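PDB 3NNG: uncharacterized protein from Bacteroides fragilis, which is of unknown function but contains a calcium-bound F5/8 type C (discoidin-like) domain, a beta-sandwich module that in related proteins often binds carbohydrates or membrane phospholipids. Local coordinates for residues A[27-31]-A[32-36]. The protein carries 1 engineered substitution. Sequence-based numbering, arbitrary orientation.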
ATOM      1  N   SER A  27      -5.988   6.678  -6.720  1.00 24.01           N
ATOM      2  CA  SER A  27      -7.059   7.652  -6.781  1.00 20.10           C
ATOM      3  C   SER A  27      -6.692   8.846  -7.661  1.00 19.86           C
ATOM      4  O   SER A  27      -7.476   9.272  -8.504  1.00 22.81           O
ATOM      5  CB  SER A  27      -7.362   8.126  -5.370  1.00 15.41           C
ATOM      6  OG  SER A  27      -6.170   8.568  -4.752  1.00 13.47           O
ATOM      7  N   ASN A  28      -5.486   9.362  -7.467  1.00 16.94           N
ATOM      8  CA  ASN A  28      -5.011  10.565  -8.146  1.00 21.44           C
ATOM      9  C   ASN A  28      -3.498  10.517  -8.152  1.00 19.70           C
ATOM     10  O   ASN A  28      -2.894   9.855  -7.302  1.00 21.51           O
ATOM     11  CB  ASN A  28      -5.456  11.840  -7.397  1.00 20.50           C
ATOM     12  CG  ASN A  28      -6.936  12.127  -7.542  1.00 24.14           C
ATOM     13  OD1 ASN A  28      -7.696  12.071  -6.565  1.00 24.37           O
ATOM     14  ND2 ASN A  28      -7.363  12.426  -8.770  1.00 27.56           N
ATOM     15  N   VAL A  29      -2.877  11.205  -9.106  1.00 19.76           N
ATOM     16  CA  VAL A  29      -1.423  11.349  -9.097  1.00 21.34           C
ATOM     17  C   VAL A  29      -1.111  12.805  -8.816  1.00 15.57           C
ATOM     18  O   VAL A  29      -1.631  13.690  -9.491  1.00 24.03           O
ATOM     19  CB  VAL A  29      -0.780  10.933 -10.436  1.00 29.03           C
ATOM     20  CG1 VAL A  29       0.714  11.239 -10.423  1.00 23.22           C
ATOM     21  CG2 VAL A  29      -1.018   9.441 -10.712  1.00 30.47           C
ATOM     22  N   TYR A  30      -0.281  13.071  -7.817  1.00 14.29           N
ATOM     23  CA  TYR A  30       0.008  14.456  -7.473  1.00 23.68           C
ATOM     24  C   TYR A  30       0.481  15.243  -8.710  1.00 31.57           C
ATOM     25  O   TYR A  30       1.292  14.755  -9.489  1.00 35.45           O
ATOM     26  CB  TYR A  30       1.036  14.544  -6.353  1.00 24.56           C
ATOM     27  CG  TYR A  30       1.281  15.973  -5.908  1.00 27.45           C
ATOM     28  CD1 TYR A  30       0.347  16.652  -5.134  1.00 30.85           C
ATOM     29  CD2 TYR A  30       2.433  16.646  -6.280  1.00 25.36           C
ATOM     30  CE1 TYR A  30       0.564  17.955  -4.735  1.00 34.05           C
ATOM     31  CE2 TYR A  30       2.658  17.947  -5.888  1.00 26.27           C
ATOM     32  CZ  TYR A  30       1.720  18.598  -5.115  1.00 36.87           C
ATOM     33  OH  TYR A  30       1.945  19.897  -4.720  1.00 41.31           O
ATOM     34  N   ALA A  31      -0.044  16.452  -8.892  1.00 29.00           N
ATOM     35  CA  ALA A  31       0.403  17.328  -9.976  1.00 28.30           C
ATOM     36  C   ALA A  31       0.152  16.676 -11.332  1.00 27.54           C
ATOM     37  O   ALA A  31       0.745  17.073 -12.346  1.00 25.36           O
ATOM     38  CB  ALA A  31       1.897  17.666  -9.816  1.00 23.62           C
ATOM     39  N   ASP A  32      -0.718  15.670 -11.355  1.00 23.95           N
ATOM     40  CA  ASP A  32      -0.989  14.945 -12.592  1.00 31.15           C
ATOM     41  C   ASP A  32       0.321  14.531 -13.263  1.00 35.48           C
ATOM     42  O   ASP A  32       0.420  14.486 -14.492  1.00 34.37           O
ATOM     43  CB  ASP A  32      -1.845  15.794 -13.549  1.00 31.25           C
ATOM     44  CG  ASP A  32      -3.288  15.929 -13.093  1.00 34.31           C
ATOM     45  OD1 ASP A  32      -3.763  15.065 -12.341  1.00 33.56           O
ATOM     46  OD2 ASP A  32      -3.951  16.895 -13.512  1.00 42.13           O
ATOM     47  N   ASP A  33       1.328  14.235 -12.448  1.00 33.18           N
ATOM     48  CA  ASP A  33       2.648  13.916 -12.969  1.00 32.81           C
ATOM     49  C   ASP A  33       2.923  12.428 -12.759  1.00 32.14           C
ATOM     50  O   ASP A  33       3.532  12.036 -11.754  1.00 23.65           O
ATOM     51  CB  ASP A  33       3.703  14.765 -12.265  1.00 32.98           C
ATOM     52  CG  ASP A  33       5.020  14.779 -12.998  1.00 39.55           C
ATOM     53  OD1 ASP A  33       5.251  13.893 -13.847  1.00 40.54           O
ATOM     54  OD2 ASP A  33       5.819  15.687 -12.716  1.00 45.55           O
ATOM     55  N   ASP A  34       2.455  11.609 -13.705  1.00 23.29           N
ATOM     56  CA  ASP A  34       2.483  10.151 -13.570  1.00 30.37           C
ATOM     57  C   ASP A  34       3.903   9.588 -13.470  1.00 30.74           C
ATOM     58  O   ASP A  34       4.167   8.696 -12.669  1.00 31.96           O
ATOM     59  CB  ASP A  34       1.739   9.503 -14.740  1.00 36.60           C
ATOM     60  CG  ASP A  34       1.317   8.085 -14.442  1.00 48.76           C
ATOM     61  OD1 ASP A  34       1.469   7.645 -13.286  1.00 55.74           O
ATOM     62  OD2 ASP A  34       0.821   7.408 -15.361  1.00 61.36           O
ATOM     63  N   ALA A  35       4.808  10.114 -14.293  1.00 20.14           N
ATOM     64  CA  ALA A  35       6.204   9.704 -14.289  1.00 26.57           C
ATOM     65  C   ALA A  35       6.891   9.990 -12.955  1.00 30.43           C
ATOM     66  O   ALA A  35       7.816   9.279 -12.560  1.00 26.56           O
ATOM     67  CB  ALA A  35       6.947  10.401 -15.413  1.00 29.05           C
ATOM     68  N   LYS A  36       6.453  11.038 -12.263  1.00 29.24           N
ATOM     69  CA  LYS A  36       7.138  11.463 -11.048  1.00 21.11           C
ATOM     70  C   LYS A  36       6.481  10.957  -9.752  1.00 17.91           C
ATOM     71  O   LYS A  36       7.166  10.750  -8.747  1.00 22.59           O
ATOM     72  CB  LYS A  36       7.238  12.993 -11.014  1.00 25.99           C
ATOM     73  CG  LYS A  36       8.242  13.530 -10.003  1.00 32.92           C
ATOM     74  CD  LYS A  36       8.305  15.052 -10.039  1.00 53.43           C
ATOM     75  CE  LYS A  36       8.600  15.562 -11.449  1.00 68.66           C
ATOM     76  NZ  LYS A  36       8.608  17.054 -11.536  1.00 72.04           N
TER
HETATM   77  O   HOH W   1      -4.158  12.750 -10.974  1.00 34.06           O
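Val-29 and Asp-32 close a type II beta turn, Asp-32 N donating to Val-29 O at 2.9 Å. A second turn overlaps it: Asp-33 N reaches Tyr-30 O at 3.0 Å, with left-handed backbone conformations at Ala-31 and Asp-32, close to type I'. The bends lead from strand 23-26 of the F5/8 type C beta-sandwich into the short helix 34-37, with Asp-33 as N-cap. From Asp-33 CB, which lies 3.7 Å from Tyr-30 O, the side chain runs with CG anti to the backbone N (chi1 -164°), placing the carboxylate beside Lys-36 in the first turn of the helix. Its two oxygens serve different groups of Lys-36: OD1 takes a weak, bent capping bond from Lys-36 N at 3.5 Å, and OD2 forms a salt bridge with Lys-36 NZ at 3.3 Å. Lys-36 N also donates to Asp-33 O, so one amide is shared by backbone and side chain. Val-29 turns its two methyls toward the start of the helix: CG1 abuts Asp-33 O at 3.2 Å, a tight packing contact, and CG2 meets Asp-34 OD1 more loosely at 4.0 Å, the side chains crossing near a right angle. The Tyr-30 ring packs edge-to-face on Phe-52 of strand 51-54, which fixes the turn against the sandwich, and on Tyr-37 at the end of the helix. One water ties both limbs together, accepting from Val-29 N and donating to Asp-32 OD1, with 2.7 Å between the water oxygen and Asp-32 OD1.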